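Local coordinates for protein apoptosis regulator Bcl-2 homolog (Murid herpesvirus 4, PDB 4MI8) that blocks host cell death and starvation-induced autophagy for the virus, binding host BECN1, BAK1 and BAX as a viral Bcl-2 homolog, at residues F80-F93 with M120-F133. Numbering follows the deposited sequence.
Sequences FVDVINSGRIVGFF and MTHFFIENNLMNHF
Leu129 lays its CD2 methyl over one face of the Phe80 ring, a CH-pi contact with the carbon 4.2 Å from the ring centroid, while its CD1 presses on Phe80 CZ (3.5 Å) and lies more loosely over a face of Phe92. Phe80, Phe92 and Phe123 form an aromatic cluster beside it; Phe123 meets the other two obliquely, its plane turned by well under half a right angle from each. Phe92 reaches the last turns of helix 111-126 because chi1 (160°) swings its ring away from its own backbone N. There the Met120 O atom lies at its ring edge, 3.4 Å from Phe92 CZ, and the Met120 sulfur stands above the face as a distant Met-aromatic contact. A bend at chi3 (71°) brings Met120 CE down between Phe92 and Phe93, 3.6 Å from Phe92 CE1. Phe93 and Phe124 meet rim to rim. Ile89 sends its branches two ways: CD1 runs past Leu129 to that residue's carbonyl oxygen, whereas CG2 packs on Phe133 CD2 at 3.5 Å. At the outer end, Ile84 CB sits over the His132 ring, 3.9 Å from its centroid. No hydrogen bond links the two segments. Each is shaped from within: Asn85 OD1 caps helix 86-103 through Arg88 N (2.9 Å), and a Schellman motif at Asn128 ends helix 111-126 and turns Leu129 inward. Arg88 grips Asp82 end-on with two nitrogens on the side away from this core, where both also form salt bridges to the bound Beclin 1 BH3 peptide. In this all-helical Bcl-2 fold, the helical parts that meet, 86-93 and 120-126, run nearly antiparallel, with Phe76 of helix 68-81 extending the aromatic cluster and Trp11 and Phe18 of helix 8-23 meeting Phe124 and Phe93.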
ATOM      1  N   PHE A  80       3.747  -7.654   8.896  1.00 51.04           N
ATOM      2  CA  PHE A  80       2.730  -8.735   9.052  1.00 52.10           C
ATOM      3  C   PHE A  80       3.120  -9.865  10.042  1.00 60.32           C
ATOM      4  O   PHE A  80       2.363 -10.871  10.244  1.00 60.31           O
ATOM      5  CB  PHE A  80       2.286  -9.268   7.694  1.00 51.97           C
ATOM      6  CG  PHE A  80       1.540  -8.225   6.832  1.00 48.71           C
ATOM      7  CD1 PHE A  80       0.193  -7.987   7.018  1.00 47.13           C
ATOM      8  CD2 PHE A  80       2.201  -7.496   5.851  1.00 48.03           C
ATOM      9  CE1 PHE A  80      -0.495  -7.053   6.251  1.00 45.31           C
ATOM     10  CE2 PHE A  80       1.512  -6.569   5.047  1.00 47.47           C
ATOM     11  CZ  PHE A  80       0.165  -6.336   5.258  1.00 42.68           C
ATOM     12  N   VAL A  81       4.287  -9.684  10.684  1.00 62.91           N
ATOM     13  CA  VAL A  81       4.842 -10.742  11.574  1.00 70.37           C
ATOM     14  C   VAL A  81       3.835 -11.085  12.628  1.00 72.05           C
ATOM     15  O   VAL A  81       3.254 -12.182  12.614  1.00 79.13           O
ATOM     16  CB  VAL A  81       6.077 -10.335  12.367  1.00 71.25           C
ATOM     17  CG1 VAL A  81       6.848 -11.591  12.767  1.00 78.83           C
ATOM     18  CG2 VAL A  81       6.977  -9.432  11.569  1.00 71.19           C
ATOM     19  N   ASP A  82       3.616 -10.119  13.515  1.00 66.80           N
ATOM     20  CA  ASP A  82       2.714 -10.297  14.639  1.00 67.46           C
ATOM     21  C   ASP A  82       1.214 -10.488  14.286  1.00 65.64           C
ATOM     22  O   ASP A  82       0.521 -11.168  15.021  1.00 67.92           O
ATOM     23  CB  ASP A  82       2.928  -9.164  15.653  1.00 63.96           C
ATOM     24  CG  ASP A  82       2.588  -7.801  15.077  1.00 61.56           C
ATOM     25  OD1 ASP A  82       3.164  -7.379  14.026  1.00 57.13           O
ATOM     26  OD2 ASP A  82       1.718  -7.170  15.706  1.00 57.52           O
ATOM     27  N   VAL A  83       0.711  -9.915  13.184  1.00 62.60           N
ATOM     28  CA  VAL A  83      -0.717 -10.098  12.794  1.00 57.73           C
ATOM     29  C   VAL A  83      -1.013  -9.688  11.334  1.00 55.94           C
ATOM     30  O   VAL A  83      -0.311  -8.825  10.754  1.00 50.09           O
ATOM     31  CB  VAL A  83      -1.678  -9.345  13.762  1.00 56.54           C
ATOM     32  CG1 VAL A  83      -1.472  -7.843  13.695  1.00 51.46           C
ATOM     33  CG2 VAL A  83      -3.136  -9.709  13.509  1.00 56.22           C
ATOM     34  N   ILE A  84      -2.039 -10.326  10.752  1.00 56.34           N
ATOM     35  CA  ILE A  84      -2.625  -9.891   9.475  1.00 55.08           C
ATOM     36  C   ILE A  84      -4.048  -9.397   9.688  1.00 51.80           C
ATOM     37  O   ILE A  84      -4.946 -10.153  10.110  1.00 55.36           O
ATOM     38  CB  ILE A  84      -2.730 -10.995   8.415  1.00 58.90           C
ATOM     39  CG1 ILE A  84      -1.542 -11.957   8.477  1.00 66.76           C
ATOM     40  CG2 ILE A  84      -2.943 -10.361   7.046  1.00 58.82           C
ATOM     41  CD1 ILE A  84      -0.337 -11.564   7.651  1.00 69.63           C
ATOM     42  N   ASN A  85      -4.247  -8.119   9.403  1.00 45.08           N
ATOM     43  CA  ASN A  85      -5.595  -7.590   9.377  1.00 42.35           C
ATOM     44  C   ASN A  85      -5.682  -6.518   8.308  1.00 38.11           C
ATOM     45  O   ASN A  85      -4.688  -6.216   7.638  1.00 35.20           O
ATOM     46  CB  ASN A  85      -6.045  -7.131  10.766  1.00 40.36           C
ATOM     47  CG  ASN A  85      -5.266  -5.918  11.279  1.00 39.97           C
ATOM     48  OD1 ASN A  85      -4.801  -5.083  10.515  1.00 35.80           O
ATOM     49  ND2 ASN A  85      -5.134  -5.818  12.595  1.00 38.96           N
ATOM     50  N   SER A  86      -6.856  -5.943   8.106  1.00 36.70           N
ATOM     51  CA  SER A  86      -6.970  -5.057   6.963  1.00 33.86           C
ATOM     52  C   SER A  86      -6.272  -3.736   7.190  1.00 30.87           C
ATOM     53  O   SER A  86      -5.893  -3.097   6.253  1.00 30.77           O
ATOM     54  CB  SER A  86      -8.427  -4.871   6.587  1.00 36.74           C
ATOM     55  OG  SER A  86      -9.108  -4.355   7.711  1.00 37.15           O
ATOM     56  N   GLY A  87      -6.082  -3.342   8.436  1.00 30.07           N
ATOM     57  CA  GLY A  87      -5.366  -2.144   8.779  1.00 26.50           C
ATOM     58  C   GLY A  87      -3.896  -2.276   8.454  1.00 27.73           C
ATOM     59  O   GLY A  87      -3.248  -1.272   8.044  1.00 24.03           O
ATOM     60  N   ARG A  88      -3.319  -3.486   8.654  1.00 28.90           N
ATOM     61  CA  ARG A  88      -1.914  -3.717   8.224  1.00 27.74           C
ATOM     62  C   ARG A  88      -1.835  -3.680   6.713  1.00 26.81           C
ATOM     63  O   ARG A  88      -0.920  -3.085   6.075  1.00 25.54           O
ATOM     64  CB  ARG A  88      -1.359  -5.036   8.783  1.00 31.02           C
ATOM     65  CG  ARG A  88      -1.295  -5.167  10.304  1.00 31.22           C
ATOM     66  CD  ARG A  88      -0.420  -4.072  10.932  1.00 32.09           C
ATOM     67  NE  ARG A  88      -0.484  -4.180  12.397  1.00 34.06           N
ATOM     68  CZ  ARG A  88       0.325  -4.979  13.115  1.00 38.45           C
ATOM     69  NH1 ARG A  88       1.271  -5.719  12.507  1.00 39.78           N
ATOM     70  NH2 ARG A  88       0.198  -5.044  14.442  1.00 39.46           N
ATOM     71  N   ILE A  89      -2.787  -4.326   6.074  1.00 27.11           N
ATOM     72  CA  ILE A  89      -2.869  -4.144   4.629  1.00 27.57           C
ATOM     73  C   ILE A  89      -2.969  -2.663   4.151  1.00 25.25           C
ATOM     74  O   ILE A  89      -2.295  -2.257   3.157  1.00 24.78           O
ATOM     75  CB  ILE A  89      -4.024  -4.946   4.075  1.00 29.47           C
ATOM     76  CG1 ILE A  89      -3.727  -6.427   4.469  1.00 33.54           C
ATOM     77  CG2 ILE A  89      -4.134  -4.670   2.548  1.00 28.97           C
ATOM     78  CD1 ILE A  89      -4.750  -7.438   4.023  1.00 37.47           C
ATOM     79  N   VAL A  90      -3.783  -1.838   4.812  1.00 22.10           N
ATOM     80  CA  VAL A  90      -3.864  -0.491   4.341  1.00 20.85           C
ATOM     81  C   VAL A  90      -2.494   0.195   4.513  1.00 19.63           C
ATOM     82  O   VAL A  90      -2.060   0.919   3.676  1.00 20.94           O
ATOM     83  CB  VAL A  90      -4.895   0.288   5.176  1.00 21.46           C
ATOM     84  CG1 VAL A  90      -4.790   1.801   4.887  1.00 19.84           C
ATOM     85  CG2 VAL A  90      -6.285  -0.295   4.950  1.00 20.61           C
ATOM     86  N   GLY A  91      -1.799  -0.065   5.604  1.00 20.64           N
ATOM     87  CA  GLY A  91      -0.430   0.451   5.814  1.00 22.21           C
ATOM     88  C   GLY A  91       0.541   0.026   4.687  1.00 24.57           C
ATOM     89  O   GLY A  91       1.393   0.837   4.236  1.00 24.32           O
ATOM     90  N   PHE A  92       0.448  -1.256   4.273  1.00 25.54           N
ATOM     91  CA  PHE A  92       1.207  -1.807   3.149  1.00 27.14           C
ATOM     92  C   PHE A  92       0.963  -0.930   1.885  1.00 27.86           C
ATOM     93  O   PHE A  92       1.898  -0.525   1.124  1.00 29.55           O
ATOM     94  CB  PHE A  92       0.756  -3.272   3.002  1.00 27.59           C
ATOM     95  CG  PHE A  92       1.027  -3.913   1.644  1.00 29.58           C
ATOM     96  CD1 PHE A  92       0.105  -3.804   0.634  1.00 26.96           C
ATOM     97  CD2 PHE A  92       2.116  -4.808   1.472  1.00 31.89           C
ATOM     98  CE1 PHE A  92       0.280  -4.513  -0.565  1.00 29.98           C
ATOM     99  CE2 PHE A  92       2.313  -5.492   0.262  1.00 32.32           C
ATOM    100  CZ  PHE A  92       1.379  -5.345  -0.764  1.00 31.60           C
ATOM    101  N   PHE A  93      -0.296  -0.646   1.629  1.00 24.29           N
ATOM    102  CA  PHE A  93      -0.556   0.155   0.446  1.00 22.52           C
ATOM    103  C   PHE A  93      -0.061   1.555   0.633  1.00 22.87           C
ATOM    104  O   PHE A  93       0.283   2.197  -0.356  1.00 23.67           O
ATOM    105  CB  PHE A  93      -2.060   0.145   0.087  1.00 21.57           C
ATOM    106  CG  PHE A  93      -2.473  -1.074  -0.726  1.00 22.20           C
ATOM    107  CD1 PHE A  93      -2.072  -1.193  -2.074  1.00 21.99           C
ATOM    108  CD2 PHE A  93      -3.225  -2.142  -0.130  1.00 21.63           C
ATOM    109  CE1 PHE A  93      -2.421  -2.330  -2.801  1.00 24.44           C
ATOM    110  CE2 PHE A  93      -3.554  -3.328  -0.891  1.00 23.10           C
ATOM    111  CZ  PHE A  93      -3.163  -3.420  -2.193  1.00 23.75           C
ATOM    112  N   MET A 120       5.294  -5.621  -4.479  1.00 38.68           N
ATOM    113  CA  MET A 120       4.003  -5.537  -3.736  1.00 36.85           C
ATOM    114  C   MET A 120       3.092  -6.656  -4.160  1.00 36.91           C
ATOM    115  O   MET A 120       2.444  -7.268  -3.309  1.00 38.17           O
ATOM    116  CB  MET A 120       3.295  -4.185  -3.888  1.00 33.43           C
ATOM    117  CG  MET A 120       3.989  -3.070  -3.133  1.00 33.04           C
ATOM    118  SD  MET A 120       3.144  -1.484  -3.427  1.00 33.58           S
ATOM    119  CE  MET A 120       1.648  -1.799  -2.472  1.00 29.94           C
ATOM    120  N   THR A 121       3.036  -6.929  -5.459  1.00 37.70           N
ATOM    121  CA  THR A 121       2.173  -7.980  -5.986  1.00 39.52           C
ATOM    122  C   THR A 121       2.628  -9.365  -5.535  1.00 45.16           C
ATOM    123  O   THR A 121       1.806 -10.249  -5.294  1.00 47.20           O
ATOM    124  CB  THR A 121       2.117  -7.945  -7.525  1.00 40.13           C
ATOM    125  OG1 THR A 121       1.678  -6.653  -7.961  1.00 40.91           O
ATOM    126  CG2 THR A 121       1.159  -9.005  -8.047  1.00 39.45           C
ATOM    127  N   HIS A 122       3.940  -9.548  -5.426  1.00 49.48           N
ATOM    128  CA  HIS A 122       4.501 -10.824  -5.027  1.00 56.42           C
ATOM    129  C   HIS A 122       4.325 -11.071  -3.557  1.00 57.07           C
ATOM    130  O   HIS A 122       4.267 -12.235  -3.106  1.00 58.91           O
ATOM    131  CB  HIS A 122       5.978 -10.897  -5.397  1.00 61.71           C
ATOM    132  CG  HIS A 122       6.234 -10.892  -6.885  1.00 70.70           C
ATOM    133  ND1 HIS A 122       7.409 -10.504  -7.414  1.00 72.17           N
ATOM    134  CD2 HIS A 122       5.417 -11.246  -7.956  1.00 74.39           C
ATOM    135  CE1 HIS A 122       7.349 -10.603  -8.756  1.00 54.71           C
ATOM    136  NE2 HIS A 122       6.129 -11.058  -9.086  1.00 77.60           N
ATOM    137  N   PHE A 123       4.238  -9.992  -2.786  1.00 50.44           N
ATOM    138  CA  PHE A 123       4.083 -10.090  -1.384  1.00 48.07           C
ATOM    139  C   PHE A 123       2.616 -10.260  -1.060  1.00 47.81           C
ATOM    140  O   PHE A 123       2.270 -11.105  -0.244  1.00 49.63           O
ATOM    141  CB  PHE A 123       4.689  -8.868  -0.683  1.00 47.73           C
ATOM    142  CG  PHE A 123       4.684  -8.994   0.799  1.00 50.42           C
ATOM    143  CD1 PHE A 123       3.480  -8.879   1.502  1.00 48.51           C
ATOM    144  CD2 PHE A 123       5.868  -9.322   1.503  1.00 52.90           C
ATOM    145  CE1 PHE A 123       3.423  -9.048   2.890  1.00 50.69           C
ATOM    146  CE2 PHE A 123       5.827  -9.451   2.893  1.00 53.84           C
ATOM    147  CZ  PHE A 123       4.607  -9.307   3.598  1.00 53.73           C
ATOM    148  N   PHE A 124       1.746  -9.437  -1.679  1.00 43.54           N
ATOM    149  CA  PHE A 124       0.314  -9.527  -1.392  1.00 42.36           C
ATOM    150  C   PHE A 124      -0.120 -10.990  -1.647  1.00 46.36           C
ATOM    151  O   PHE A 124      -0.774 -11.617  -0.804  1.00 46.23           O
ATOM    152  CB  PHE A 124      -0.437  -8.581  -2.324  1.00 38.10           C
ATOM    153  CG  PHE A 124      -1.875  -8.407  -1.997  1.00 35.24           C
ATOM    154  CD1 PHE A 124      -2.830  -9.307  -2.427  1.00 36.66           C
ATOM    155  CD2 PHE A 124      -2.280  -7.275  -1.263  1.00 33.77           C
ATOM    156  CE1 PHE A 124      -4.175  -9.111  -2.147  1.00 37.91           C
ATOM    157  CE2 PHE A 124      -3.596  -7.065  -0.958  1.00 32.54           C
ATOM    158  CZ  PHE A 124      -4.549  -7.958  -1.411  1.00 35.99           C
ATOM    159  N   ILE A 125       0.223 -11.513  -2.817  1.00 47.91           N
ATOM    160  CA  ILE A 125      -0.179 -12.885  -3.146  1.00 55.37           C
ATOM    161  C   ILE A 125       0.531 -13.963  -2.315  1.00 57.12           C
ATOM    162  O   ILE A 125      -0.155 -14.734  -1.654  1.00 58.14           O
ATOM    163  CB  ILE A 125      -0.137 -13.187  -4.647  1.00 58.45           C
ATOM    164  CG1 ILE A 125      -1.038 -12.171  -5.387  1.00 59.58           C
ATOM    165  CG2 ILE A 125      -0.615 -14.612  -4.883  1.00 63.03           C
ATOM    166  CD1 ILE A 125      -1.048 -12.273  -6.892  1.00 57.80           C
ATOM    167  N   GLU A 126       1.865 -13.978  -2.294  1.00 57.99           N
ATOM    168  CA  GLU A 126       2.592 -15.014  -1.551  1.00 65.24           C
ATOM    169  C   GLU A 126       2.119 -15.061  -0.106  1.00 66.21           C
ATOM    170  O   GLU A 126       2.026 -16.142   0.455  1.00 66.80           O
ATOM    171  CB  GLU A 126       4.111 -14.859  -1.654  1.00 69.03           C
ATOM    172  CG  GLU A 126       4.702 -15.586  -2.866  1.00 77.47           C
ATOM    173  CD  GLU A 126       5.616 -14.711  -3.757  1.00 78.41           C
ATOM    174  OE1 GLU A 126       6.520 -14.039  -3.201  1.00 83.22           O
ATOM    175  OE2 GLU A 126       5.456 -14.689  -5.025  1.00 75.70           O
ATOM    176  N   ASN A 127       1.742 -13.912   0.469  1.00 62.10           N
ATOM    177  CA  ASN A 127       1.231 -13.884   1.843  1.00 59.80           C
ATOM    178  C   ASN A 127      -0.259 -14.058   1.963  1.00 57.78           C
ATOM    179  O   ASN A 127      -0.813 -13.963   3.047  1.00 59.24           O
ATOM    180  CB  ASN A 127       1.705 -12.641   2.620  1.00 60.17           C
ATOM    181  CG  ASN A 127       3.178 -12.727   2.979  1.00 67.54           C
ATOM    182  OD1 ASN A 127       3.536 -13.131   4.110  1.00 70.08           O
ATOM    183  ND2 ASN A 127       4.053 -12.447   1.995  1.00 66.45           N
ATOM    184  N   ASN A 128      -0.928 -14.317   0.860  1.00 58.32           N
ATOM    185  CA  ASN A 128      -2.383 -14.415   0.895  1.00 57.23           C
ATOM    186  C   ASN A 128      -3.056 -13.225   1.579  1.00 53.25           C
ATOM    187  O   ASN A 128      -3.976 -13.391   2.350  1.00 55.53           O
ATOM    188  CB  ASN A 128      -2.789 -15.748   1.531  1.00 64.31           C
ATOM    189  CG  ASN A 128      -4.248 -16.109   1.283  1.00 66.89           C
ATOM    190  OD1 ASN A 128      -4.859 -15.695   0.296  1.00 68.80           O
ATOM    191  ND2 ASN A 128      -4.810 -16.887   2.194  1.00 69.40           N
ATOM    192  N   LEU A 129      -2.593 -12.010   1.309  1.00 49.50           N
ATOM    193  CA  LEU A 129      -3.303 -10.799   1.834  1.00 47.67           C
ATOM    194  C   LEU A 129      -4.758 -10.657   1.380  1.00 47.65           C
ATOM    195  O   LEU A 129      -5.547  -9.988   2.039  1.00 46.94           O
ATOM    196  CB  LEU A 129      -2.528  -9.505   1.555  1.00 41.02           C
ATOM    197  CG  LEU A 129      -1.226  -9.550   2.363  1.00 44.59           C
ATOM    198  CD1 LEU A 129      -0.604  -8.177   2.363  1.00 42.92           C
ATOM    199  CD2 LEU A 129      -1.387 -10.065   3.815  1.00 45.37           C
ATOM    200  N   MET A 130      -5.103 -11.273   0.247  1.00 51.21           N
ATOM    201  CA  MET A 130      -6.486 -11.220  -0.278  1.00 56.16           C
ATOM    202  C   MET A 130      -7.410 -11.794   0.744  1.00 61.19           C
ATOM    203  O   MET A 130      -8.562 -11.366   0.830  1.00 61.24           O
ATOM    204  CB  MET A 130      -6.666 -12.018  -1.565  1.00 58.92           C
ATOM    205  CG  MET A 130      -5.824 -13.267  -1.617  1.00 67.19           C
ATOM    206  SD  MET A 130      -4.565 -13.044  -2.872  1.00 77.48           S
ATOM    207  CE  MET A 130      -3.009 -12.812  -2.022  1.00 64.13           C
ATOM    208  N   ASN A 131      -6.869 -12.735   1.536  1.00 64.95           N
ATOM    209  CA  ASN A 131      -7.574 -13.356   2.664  1.00 71.65           C
ATOM    210  C   ASN A 131      -8.172 -12.410   3.728  1.00 71.59           C
ATOM    211  O   ASN A 131      -9.132 -12.794   4.389  1.00 76.88           O
ATOM    212  CB  ASN A 131      -6.636 -14.324   3.379  1.00 75.70           C
ATOM    213  CG  ASN A 131      -7.273 -15.670   3.639  1.00 83.39           C
ATOM    214  OD1 ASN A 131      -7.273 -16.212   4.779  1.00 85.98           O
ATOM    215  ND2 ASN A 131      -7.811 -16.242   2.572  1.00 86.75           N
ATOM    216  N   HIS A 132      -7.622 -11.219   3.890  1.00 69.03           N
ATOM    217  CA  HIS A 132      -8.022 -10.323   4.954  1.00 68.38           C
ATOM    218  C   HIS A 132      -8.514  -8.976   4.499  1.00 63.71           C
ATOM    219  O   HIS A 132      -8.288  -7.968   5.156  1.00 62.49           O
ATOM    220  CB  HIS A 132      -6.847 -10.134   5.867  1.00 68.82           C
ATOM    221  CG  HIS A 132      -6.572 -11.297   6.756  1.00 76.71           C
ATOM    222  ND1 HIS A 132      -5.691 -12.236   6.446  1.00 81.65           N
ATOM    223  CD2 HIS A 132      -7.086 -11.635   7.988  1.00 80.29           C
ATOM    224  CE1 HIS A 132      -5.641 -13.136   7.420  1.00 81.83           C
ATOM    225  NE2 HIS A 132      -6.489 -12.761   8.369  1.00 84.97           N
ATOM    226  N   PHE A 133      -9.192  -8.925   3.374  1.00 62.60           N
ATOM    227  CA  PHE A 133      -9.528  -7.661   2.772  1.00 60.71           C
ATOM    228  C   PHE A 133     -10.542  -7.860   1.687  1.00 61.94           C
ATOM    229  O   PHE A 133     -10.190  -7.966   0.540  1.00 60.73           O
ATOM    230  CB  PHE A 133      -8.259  -7.030   2.177  1.00 55.93           C
ATOM    231  CG  PHE A 133      -8.372  -5.562   1.941  1.00 51.72           C
ATOM    232  CD1 PHE A 133      -9.219  -5.073   0.990  1.00 50.75           C
ATOM    233  CD2 PHE A 133      -7.651  -4.679   2.692  1.00 50.96           C
ATOM    234  CE1 PHE A 133      -9.337  -3.735   0.785  1.00 49.48           C
ATOM    235  CE2 PHE A 133      -7.766  -3.332   2.496  1.00 50.57           C
ATOM    236  CZ  PHE A 133      -8.611  -2.857   1.541  1.00 48.77           C
TER